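PDB 3CCY: putative TetR-family transcriptional regulator from Bordetella parapertussis 12822, which probably binds regulatory DNA through an N-terminal helix-turn-helix domain and controls transcription, most likely as a repressor, as in other TetR-family proteins. Local coordinates for residues L62-M65 with L66-V70; S84-P87 with K88-F91; T104-D107 with R108-M112; A186-T189 with V190-L194. One frame throughout, in Å; residues are numbered along the deposited sequence.

The four contacts mark three helices of a TetR-like, all-helical subunit. Contact 1 lies on helix 58-81 and contact 3 on helix 87-115, with centres about 10 Å apart. They touch where Leu62 CD1 lies 3.5 Å from Val111 CG1, close to where the DNA-binding domain meets the C-terminal domain. Contact 2 starts helix 87-115, about 26 Å between centres from contact 3. Contact 4, on helix 182-195, packs against contact 2, with Lys88 CE 3.7 Å from Leu194 CD1. Contacts 2 and 4 lie on the opposite side of the chain's centre from contact 1. Contact 4 meets the second subunit most extensively. The predicted helix-turn-helix, residues 36-55, precedes contact 1 in sequence.

Contact 1: L62-M65 with L66-V70; sequences LRDM and LTTHV
Thr67 and Arg63 meet one turn apart on helix 58-81, which in the TetR fold connects the DNA-binding domain to the C-terminal domain. Backbone bonds from residue i+4 to residue i run through the segment. Leu66 N donates to Leu62 O at 3.1 Å, and Thr68 N to Asp64 O at 3.0 Å.

One hydroxyl adds to this ladder. Thr67 OG1 sits beside its own backbone N (chi1 -63°), which turns it back along the helix to donate to Arg63 O at 2.7 Å. Arg63 O also accepts from Thr67 N at 2.9 Å. The two donors reach the oxygen from opposite faces of the carbonyl plane, so one acceptor is gripped twice. The guanidinium of Arg63 goes elsewhere, with NH2 bonded to Gln123 OE1.

The apolar pairs lie on the buried side. CD1 of Leu62 meets CD1 of Leu66 at 3.8 Å, branch against branch. CG of Met65, a selenomethionine, lies 4.1 Å from CD2 of Leu66. All three side chains also pack on Val111 of helix 87-115, while Met65 reaches Ala23 and Ala24 of helix 15-29.

A water joins the side chains of Asp64 and Thr68. It donates to Asp64 OD2 at 2.8 Å and lies 2.9 Å from Thr68 OG1. The other carboxylate oxygen, OD1, has a long, weak ion pair with Arg16 NH1.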
loop_
_atom_site.group_PDB
_atom_site.type_symbol
_atom_site.label_atom_id
_atom_site.label_comp_id
_atom_site.label_asym_id
_atom_site.label_seq_id
_atom_site.Cartn_x
_atom_site.Cartn_y
_atom_site.Cartn_z
ATOM N N LEU A 62 3.745 -20.287 4.901
ATOM C CA LEU A 62 3.054 -19.017 4.737
ATOM C C LEU A 62 1.768 -18.925 5.563
ATOM O O LEU A 62 1.537 -17.922 6.238
ATOM C CB LEU A 62 2.765 -18.715 3.252
ATOM C CG LEU A 62 2.017 -17.416 2.901
ATOM C CD1 LEU A 62 2.773 -16.161 3.328
ATOM C CD2 LEU A 62 1.687 -17.315 1.434
ATOM N N ARG A 63 0.937 -19.960 5.503
ATOM C CA ARG A 63 -0.356 -19.940 6.175
ATOM C C ARG A 63 -0.154 -19.768 7.677
ATOM O O ARG A 63 -0.827 -18.947 8.299
ATOM C CB ARG A 63 -1.180 -21.198 5.848
ATOM C CG ARG A 63 -2.574 -21.237 6.502
ATOM C CD ARG A 63 -3.283 -22.576 6.298
ATOM N NE ARG A 63 -2.553 -23.713 6.870
ATOM C CZ ARG A 63 -2.036 -24.731 6.170
ATOM N NH1 ARG A 63 -1.403 -25.711 6.803
ATOM N NH2 ARG A 63 -2.145 -24.783 4.845
ATOM N N ASP A 64 0.797 -20.514 8.235
ATOM C CA ASP A 64 1.123 -20.425 9.660
ATOM C C ASP A 64 1.608 -19.036 10.102
ATOM O O ASP A 64 1.074 -18.473 11.069
ATOM C CB ASP A 64 2.108 -21.540 10.052
ATOM C CG ASP A 64 2.514 -21.490 11.518
ATOM O OD1 ASP A 64 2.067 -22.370 12.282
ATOM O OD2 ASP A 64 3.289 -20.584 11.909
HETATM N N MSE A 65 2.573 -18.445 9.399
HETATM C CA MSE A 65 3.060 -17.116 9.824
HETATM C C MSE A 65 2.009 -16.011 9.691
HETATM O O MSE A 65 2.014 -15.045 10.457
HETATM C CB MSE A 65 4.341 -16.704 9.088
HETATM C CG MSE A 65 4.100 -16.065 7.750
HETATM SE SE MSE A 65 5.687 -15.502 6.803
HETATM C CE MSE A 65 6.722 -17.121 6.827
ATOM N N LEU A 66 1.134 -16.140 8.704
ATOM C CA LEU A 66 0.063 -15.189 8.529
ATOM C C LEU A 66 -0.986 -15.358 9.622
ATOM O O LEU A 66 -1.506 -14.390 10.149
ATOM C CB LEU A 66 -0.556 -15.349 7.144
ATOM C CG LEU A 66 0.353 -14.914 5.983
ATOM C CD1 LEU A 66 -0.451 -14.719 4.706
ATOM C CD2 LEU A 66 1.110 -13.626 6.329
ATOM N N THR A 67 -1.270 -16.604 9.961
ATOM C CA THR A 67 -2.296 -16.904 10.957
ATOM C C THR A 67 -1.878 -16.417 12.346
ATOM O O THR A 67 -2.652 -15.749 13.044
ATOM C CB THR A 67 -2.626 -18.411 10.976
ATOM O OG1 THR A 67 -3.173 -18.785 9.705
ATOM C CG2 THR A 67 -3.634 -18.744 12.049
ATOM N N THR A 68 -0.655 -16.735 12.745
ATOM C CA THR A 68 -0.217 -16.354 14.067
ATOM C C THR A 68 -0.091 -14.833 14.138
ATOM O O THR A 68 -0.386 -14.237 15.162
ATOM C CB THR A 68 1.081 -17.070 14.517
ATOM O OG1 THR A 68 2.217 -16.483 13.870
ATOM C CG2 THR A 68 1.009 -18.576 14.221
ATOM N N HIS A 69 0.298 -14.202 13.037
ATOM C CA HIS A 69 0.451 -12.771 13.031
ATOM C C HIS A 69 -0.873 -11.988 13.149
ATOM O O HIS A 69 -0.946 -11.000 13.905
ATOM C CB HIS A 69 1.181 -12.324 11.769
ATOM C CG HIS A 69 1.435 -10.859 11.732
ATOM N ND1 HIS A 69 2.450 -10.270 12.450
ATOM C CD2 HIS A 69 0.805 -9.858 11.073
ATOM C CE1 HIS A 69 2.437 -8.969 12.231
ATOM N NE2 HIS A 69 1.442 -8.695 11.411
ATOM N N VAL A 70 -1.882 -12.371 12.372
ATOM C CA VAL A 70 -3.189 -11.702 12.464
ATOM C C VAL A 70 -3.874 -12.069 13.788
ATOM O O VAL A 70 -4.507 -11.210 14.398
ATOM C CB VAL A 70 -4.117 -11.921 11.216
ATOM C CG1 VAL A 70 -4.684 -13.309 11.150
ATOM C CG2 VAL A 70 -5.267 -10.854 11.171
HETATM O O HOH W 1 4.311 -18.461 13.336
#

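Contact 2: S84-P87 with K88-F91; sequences SNEP and KTRF
Arg90 folds back over the residues that lead into helix 87-115. Its NH1 donates to Ser84 O at 3.2 Å, with an N-H...O angle of 165°. Ser84 O lies in the guanidinium plane, but the donor stands well above the plane of the Ser84 carbonyl. NH1 also gives a weak bond to Asn85 O at 2.8 Å, bent to 121°. NH1 thus serves two successive carbonyls of the loop, the second only weakly.

Pro87 covers part of one guanidinium face. Its CA lies above the plane toward the rim, and its CG is 3.8 Å from Arg90 NH2. Farther back, the aliphatic CG of Arg90 lies 3.7 Å from Ser84 CB. A bend at chi3 (-52°) turns the arginine chain so that its tip comes back to the loop.

Ser84 is itself held by an ST turn, in which its OG accepts from Glu86 N at 3.2 Å. The same OG lies 3.4 Å from Thr89 CG2. Glu86 occupies the N-cap position, and its O accepts from Arg90 N at 3.1 Å in the first turn.

In the next shell, Gln144 OE1 bonds to Arg90 NH2, and Lys88 NZ forms a salt bridge with Asp195. Arg90 therefore ties the incoming loop to helix 122-145, and its positive charge would be expected to polarise the two carbonyls that receive NH1.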
loop_
_atom_site.group_PDB
_atom_site.type_symbol
_atom_site.label_atom_id
_atom_site.label_comp_id
_atom_site.label_asym_id
_atom_site.label_seq_id
_atom_site.Cartn_x
_atom_site.Cartn_y
_atom_site.Cartn_z
ATOM N N SER A 84 -8.961 1.348 27.866
ATOM C CA SER A 84 -9.329 2.746 28.167
ATOM C C SER A 84 -10.831 2.962 28.143
ATOM O O SER A 84 -11.584 2.211 27.507
ATOM C CB SER A 84 -8.639 3.752 27.238
ATOM O OG SER A 84 -8.938 5.088 27.639
ATOM N N ASN A 85 -11.248 3.993 28.869
ATOM C CA ASN A 85 -12.641 4.402 28.922
ATOM C C ASN A 85 -12.942 5.292 27.705
ATOM O O ASN A 85 -14.007 5.185 27.094
ATOM C CB ASN A 85 -12.897 5.162 30.230
ATOM C CG ASN A 85 -14.199 4.774 30.886
ATOM O OD1 ASN A 85 -15.272 4.830 30.263
ATOM N ND2 ASN A 85 -14.124 4.391 32.170
ATOM N N GLU A 86 -11.977 6.136 27.352
ATOM C CA GLU A 86 -12.191 7.227 26.417
ATOM C C GLU A 86 -11.996 6.810 24.955
ATOM O O GLU A 86 -10.960 6.247 24.612
ATOM C CB GLU A 86 -11.237 8.383 26.737
ATOM C CG GLU A 86 -11.374 8.974 28.141
ATOM C CD GLU A 86 -10.776 10.377 28.242
ATOM O OE1 GLU A 86 -9.703 10.532 28.889
ATOM O OE2 GLU A 86 -11.375 11.327 27.666
ATOM N N PRO A 87 -12.993 7.089 24.088
ATOM C CA PRO A 87 -12.806 6.803 22.658
ATOM C C PRO A 87 -11.558 7.422 22.002
ATOM O O PRO A 87 -10.939 6.759 21.175
ATOM C CB PRO A 87 -14.104 7.316 22.017
ATOM C CG PRO A 87 -15.122 7.198 23.107
ATOM C CD PRO A 87 -14.352 7.595 24.363
ATOM N N LYS A 88 -11.178 8.659 22.335
ATOM C CA LYS A 88 -10.043 9.265 21.612
ATOM C C LYS A 88 -8.738 8.568 21.983
ATOM O O LYS A 88 -7.883 8.336 21.112
ATOM C CB LYS A 88 -9.935 10.796 21.760
ATOM C CG LYS A 88 -9.081 11.447 20.612
ATOM C CD LYS A 88 -9.290 12.978 20.408
ATOM C CE LYS A 88 -8.126 13.587 19.581
ATOM N NZ LYS A 88 -8.435 14.891 18.826
ATOM N N THR A 89 -8.626 8.190 23.252
ATOM C CA THR A 89 -7.461 7.446 23.731
ATOM C C THR A 89 -7.354 6.064 23.085
ATOM O O THR A 89 -6.271 5.705 22.632
ATOM C CB THR A 89 -7.475 7.353 25.278
ATOM O OG1 THR A 89 -7.299 8.681 25.805
ATOM C CG2 THR A 89 -6.352 6.441 25.822
ATOM N N ARG A 90 -8.466 5.299 23.082
ATOM C CA ARG A 90 -8.503 3.946 22.502
ATOM C C ARG A 90 -8.053 3.983 21.069
ATOM O O ARG A 90 -7.300 3.106 20.647
ATOM C CB ARG A 90 -9.897 3.304 22.605
ATOM C CG ARG A 90 -10.245 2.758 24.038
ATOM C CD ARG A 90 -11.417 1.728 24.044
ATOM N NE ARG A 90 -12.576 2.263 23.350
ATOM C CZ ARG A 90 -13.573 2.941 23.920
ATOM N NH1 ARG A 90 -13.600 3.150 25.220
ATOM N NH2 ARG A 90 -14.550 3.401 23.158
ATOM N N PHE A 91 -8.513 4.984 20.305
ATOM C CA PHE A 91 -8.163 5.095 18.900
ATOM C C PHE A 91 -6.654 5.305 18.744
ATOM O O PHE A 91 -6.010 4.592 17.969
ATOM C CB PHE A 91 -8.941 6.202 18.156
ATOM C CG PHE A 91 -8.562 6.331 16.686
ATOM C CD1 PHE A 91 -8.843 5.309 15.774
ATOM C CD2 PHE A 91 -7.919 7.471 16.211
ATOM C CE1 PHE A 91 -8.466 5.432 14.422
ATOM C CE2 PHE A 91 -7.532 7.606 14.887
ATOM C CZ PHE A 91 -7.802 6.575 13.969
#

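Contact 3: T104-D107 with R108-M112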
loop_
_atom_site.group_PDB
_atom_site.type_symbol
_atom_site.label_atom_id
_atom_site.label_comp_id
_atom_site.label_asym_id
_atom_site.label_seq_id
_atom_site.Cartn_x
_atom_site.Cartn_y
_atom_site.Cartn_z
ATOM N N THR A 104 8.498 -3.982 15.489
ATOM C CA THR A 104 9.006 -5.245 16.014
ATOM C C THR A 104 8.961 -6.356 14.967
ATOM O O THR A 104 9.917 -7.090 14.834
ATOM C CB THR A 104 8.317 -5.652 17.342
ATOM O OG1 THR A 104 6.920 -5.759 17.138
ATOM C CG2 THR A 104 8.535 -4.595 18.388
ATOM N N SER A 105 7.883 -6.414 14.191
ATOM C CA SER A 105 7.575 -7.548 13.314
ATOM C C SER A 105 7.430 -7.151 11.848
ATOM O O SER A 105 6.510 -7.618 11.174
ATOM C CB SER A 105 6.267 -8.217 13.771
ATOM O OG SER A 105 6.499 -9.093 14.852
ATOM N N ARG A 106 8.339 -6.314 11.357
ATOM C CA ARG A 106 8.240 -5.761 10.001
ATOM C C ARG A 106 8.027 -6.833 8.910
ATOM O O ARG A 106 7.084 -6.737 8.098
ATOM C CB ARG A 106 9.470 -4.910 9.659
ATOM C CG ARG A 106 9.253 -4.144 8.341
ATOM C CD ARG A 106 10.439 -3.290 7.877
ATOM N NE ARG A 106 10.059 -2.641 6.615
ATOM C CZ ARG A 106 10.181 -3.223 5.425
ATOM N NH1 ARG A 106 10.715 -4.437 5.322
ATOM N NH2 ARG A 106 9.784 -2.595 4.330
ATOM N N ASP A 107 8.906 -7.837 8.890
ATOM C CA ASP A 107 8.826 -8.905 7.902
ATOM C C ASP A 107 7.460 -9.585 7.832
ATOM O O ASP A 107 6.893 -9.713 6.755
ATOM C CB ASP A 107 9.895 -9.965 8.176
ATOM C CG ASP A 107 11.283 -9.487 7.851
ATOM O OD1 ASP A 107 11.421 -8.498 7.093
ATOM O OD2 ASP A 107 12.242 -10.105 8.365
ATOM N N ARG A 108 6.977 -10.079 8.975
ATOM C CA ARG A 108 5.675 -10.765 9.031
ATOM C C ARG A 108 4.541 -9.783 8.684
ATOM O O ARG A 108 3.574 -10.157 8.042
ATOM C CB ARG A 108 5.447 -11.435 10.403
ATOM C CG ARG A 108 6.198 -12.794 10.638
ATOM C CD ARG A 108 5.896 -13.299 12.049
ATOM N NE ARG A 108 6.684 -14.451 12.528
ATOM C CZ ARG A 108 7.989 -14.426 12.831
ATOM N NH1 ARG A 108 8.594 -15.521 13.270
ATOM N NH2 ARG A 108 8.707 -13.326 12.674
ATOM N N HIS A 109 4.702 -8.518 9.074
ATOM C CA HIS A 109 3.756 -7.436 8.724
ATOM C C HIS A 109 3.682 -7.236 7.200
ATOM O O HIS A 109 2.616 -7.331 6.584
ATOM C CB HIS A 109 4.225 -6.152 9.415
ATOM C CG HIS A 109 3.169 -5.104 9.594
ATOM N ND1 HIS A 109 2.947 -4.102 8.667
ATOM C CD2 HIS A 109 2.309 -4.871 10.620
ATOM C CE1 HIS A 109 1.987 -3.305 9.114
ATOM N NE2 HIS A 109 1.588 -3.744 10.301
ATOM N N VAL A 110 4.829 -6.977 6.580
ATOM C CA VAL A 110 4.900 -6.857 5.123
ATOM C C VAL A 110 4.240 -8.075 4.447
ATOM O O VAL A 110 3.412 -7.909 3.539
ATOM C CB VAL A 110 6.363 -6.666 4.612
ATOM C CG1 VAL A 110 6.424 -6.684 3.077
ATOM C CG2 VAL A 110 6.966 -5.386 5.159
ATOM N N VAL A 111 4.576 -9.285 4.915
ATOM C CA VAL A 111 4.018 -10.528 4.337
ATOM C C VAL A 111 2.463 -10.576 4.445
ATOM O O VAL A 111 1.797 -11.018 3.495
ATOM C CB VAL A 111 4.733 -11.821 4.883
ATOM C CG1 VAL A 111 4.044 -13.081 4.402
ATOM C CG2 VAL A 111 6.189 -11.882 4.426
HETATM N N MSE A 112 1.907 -10.122 5.578
HETATM C CA MSE A 112 0.457 -10.000 5.709
HETATM C C MSE A 112 -0.080 -9.064 4.619
HETATM O O MSE A 112 -0.899 -9.483 3.787
HETATM C CB MSE A 112 0.058 -9.503 7.109
HETATM C CG MSE A 112 -1.449 -9.620 7.446
HETATM SE SE MSE A 112 -2.189 -11.454 7.428
HETATM C CE MSE A 112 -2.783 -11.534 5.565
#
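Arg106 and Val110 meet one helical turn apart on helix 87-115, in the C-terminal domain of this TetR-like protein. The arginine begins with CG anti to its backbone N (chi1 -170°) and continues extended to NE. The bond to CB points away from residues 108-112, and the side chains first touch at CG, 4.1 Å from Val110 CG2. At NE the chain bonds to Tyr102 OH, one turn earlier on the same helix. Beyond it the guanidinium is turned so that Val110 CG2 lies over one face, offset toward the rim. That methyl is 3.9 Å from both CZ and NH1 of Arg106. At the tip, NH2 donates to Tyr171 O.

The backbone brings the same two residues together. Val110 N donates to Arg106 O at 2.7 Å with an N-H...O angle of 177°. Val110 CG2 also lies 3.2 Å from Arg106 O, so this methyl rests against both the carbonyl oxygen and the guanidinium of one residue. His109 N to Ser105 O and Val111 N to Asp107 O continue the helical ladder.

Asp107 turns to helix 15-29, where its OD1 forms a salt bridge with Arg29. Val111 packs on Phe27 and Arg108 on Ala24, both of that helix. The segment thus joins the C-terminal domain to helix 15-29.

NE and NH2 of Arg106 have polar partners in Tyr102 OH and Tyr171 O, while an apolar methyl lies over part of one face of the same cation.

Contact 4: A186-T189 with V190-L194; sequences AERT and VQLFL
A bend at chi2 (71°) in Arg188, after CG set anti to the backbone N, directs its chain past Leu192 one turn later. Leu192 holds its own CG beside its backbone N (chi1 -72°), which brings CD1 within 3.7 Å of Arg188 CG. This holds for the given one of two Leu192 conformers and is less certain for that reason. Both residues belong to helix 182-195, which takes part in the dimer interface of this TetR-like protein. In this conformer the two side chains cross at an angle, touching through a methylene of the arginine and a methyl of the leucine.

In the backbone, Leu192 N donates to Arg188 O at 2.9 Å. The ladder continues with Val190 N to Ala186 O, Gln191 N to Glu187 O and Phe193 N to Thr189 O.

Polar ends point in different directions. Arg188 NE forms a salt bridge with Asp159 of the second subunit, and Leu192 packs on that same residue. Glu187 OE2 pairs instead with Lys96 of helix 87-115. Thr189 OG1 is bonded to Leu185 O within its own helix.

Phe193 leads away from the preceding turn. Its ring meets Phe163 of its own chain edge-to-face and also meets Tyr197 of the second subunit. Val190 packs on Leu92 and Val95, so one side of the helix faces helix 87-115.

Gln191 lies along the preceding turn, its CG 3.1 Å from Glu187 O. A water links its amide to Arg188: it donates to Gln191 OE1 at 2.8 Å and accepts from Arg188 NH1 at 3.2 Å, lying in the guanidinium plane.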
loop_
_atom_site.group_PDB
_atom_site.type_symbol
_atom_site.label_atom_id
_atom_site.label_comp_id
_atom_site.label_asym_id
_atom_site.label_seq_id
_atom_site.Cartn_x
_atom_site.Cartn_y
_atom_site.Cartn_z
ATOM N N ALA A 186 2.684 7.576 15.061
ATOM C CA ALA A 186 1.304 7.256 15.406
ATOM C C ALA A 186 0.569 8.516 15.843
ATOM O O ALA A 186 -0.538 8.768 15.351
ATOM C CB ALA A 186 1.232 6.174 16.566
ATOM N N GLU A 187 1.184 9.292 16.751
ATOM C CA GLU A 187 0.609 10.577 17.221
ATOM C C GLU A 187 0.343 11.553 16.102
ATOM O O GLU A 187 -0.723 12.192 16.057
ATOM C CB GLU A 187 1.468 11.210 18.310
ATOM C CG GLU A 187 1.462 10.301 19.544
ATOM C CD GLU A 187 2.312 10.750 20.713
ATOM O OE1 GLU A 187 3.309 11.474 20.484
ATOM O OE2 GLU A 187 1.987 10.338 21.868
ATOM N N ARG A 188 1.329 11.668 15.207
ATOM C CA ARG A 188 1.215 12.478 13.996
ATOM C C ARG A 188 0.071 12.011 13.085
ATOM O O ARG A 188 -0.720 12.828 12.628
ATOM C CB ARG A 188 2.497 12.378 13.175
ATOM C CG ARG A 188 2.547 13.397 11.969
ATOM C CD ARG A 188 2.723 14.771 12.519
ATOM N NE ARG A 188 3.075 15.778 11.513
ATOM C CZ ARG A 188 3.447 17.013 11.832
ATOM N NH1 ARG A 188 3.527 17.353 13.112
ATOM N NH2 ARG A 188 3.723 17.895 10.899
ATOM N N THR A 189 0.058 10.720 12.751
ATOM C CA THR A 189 -1.022 10.091 11.954
ATOM C C THR A 189 -2.436 10.401 12.516
ATOM O O THR A 189 -3.350 10.821 11.794
ATOM C CB THR A 189 -0.805 8.576 11.894
ATOM O OG1 THR A 189 0.475 8.337 11.290
ATOM C CG2 THR A 189 -1.917 7.871 11.086
ATOM N N VAL A 190 -2.592 10.230 13.806
ATOM C CA VAL A 190 -3.856 10.563 14.459
ATOM C C VAL A 190 -4.199 12.051 14.473
ATOM O O VAL A 190 -5.350 12.413 14.187
ATOM C CB VAL A 190 -3.877 9.994 15.897
ATOM C CG1 VAL A 190 -5.126 10.450 16.665
ATOM C CG2 VAL A 190 -3.838 8.470 15.837
ATOM N N GLN A 191 -3.236 12.914 14.828
ATOM C CA GLN A 191 -3.480 14.372 14.778
ATOM C C GLN A 191 -3.944 14.782 13.344
ATOM O O GLN A 191 -4.904 15.533 13.177
ATOM C CB GLN A 191 -2.190 15.177 15.189
ATOM C CG GLN A 191 -1.785 15.016 16.705
ATOM C CD GLN A 191 -0.271 15.350 16.996
ATOM O OE1 GLN A 191 0.469 15.883 16.118
ATOM N NE2 GLN A 191 0.190 15.003 18.227
ATOM N N LEU A 192 -3.219 14.313 12.322
ATOM C CA LEU A 192 -3.537 14.646 10.935
ATOM C C LEU A 192 -4.932 14.134 10.560
ATOM O O LEU A 192 -5.775 14.912 10.044
ATOM C CB LEU A 192 -2.489 14.045 9.980
ATOM C CG LEU A 192 -1.073 14.641 9.924
ATOM C CD1 LEU A 192 -0.096 13.606 9.318
ATOM C CD2 LEU A 192 -1.055 15.911 9.067
ATOM N N PHE A 193 -5.164 12.840 10.785
ATOM C CA PHE A 193 -6.437 12.193 10.386
ATOM C C PHE A 193 -7.638 12.812 11.122
ATOM O O PHE A 193 -8.619 13.137 10.496
ATOM C CB PHE A 193 -6.436 10.659 10.597
ATOM C CG PHE A 193 -7.685 9.989 10.023
ATOM C CD1 PHE A 193 -7.836 9.845 8.651
ATOM C CD2 PHE A 193 -8.715 9.575 10.852
ATOM C CE1 PHE A 193 -8.999 9.269 8.100
ATOM C CE2 PHE A 193 -9.871 9.002 10.305
ATOM C CZ PHE A 193 -9.996 8.861 8.933
ATOM N N LEU A 194 -7.540 12.985 12.444
ATOM C CA LEU A 194 -8.657 13.515 13.239
ATOM C C LEU A 194 -8.865 15.026 13.125
ATOM O O LEU A 194 -9.994 15.501 13.044
ATOM C CB LEU A 194 -8.497 13.144 14.733
ATOM C CG LEU A 194 -8.587 11.639 15.040
ATOM C CD1 LEU A 194 -8.674 11.457 16.546
ATOM C CD2 LEU A 194 -9.765 10.920 14.346
HETATM O O HOH W 2 3.225 15.498 15.707
#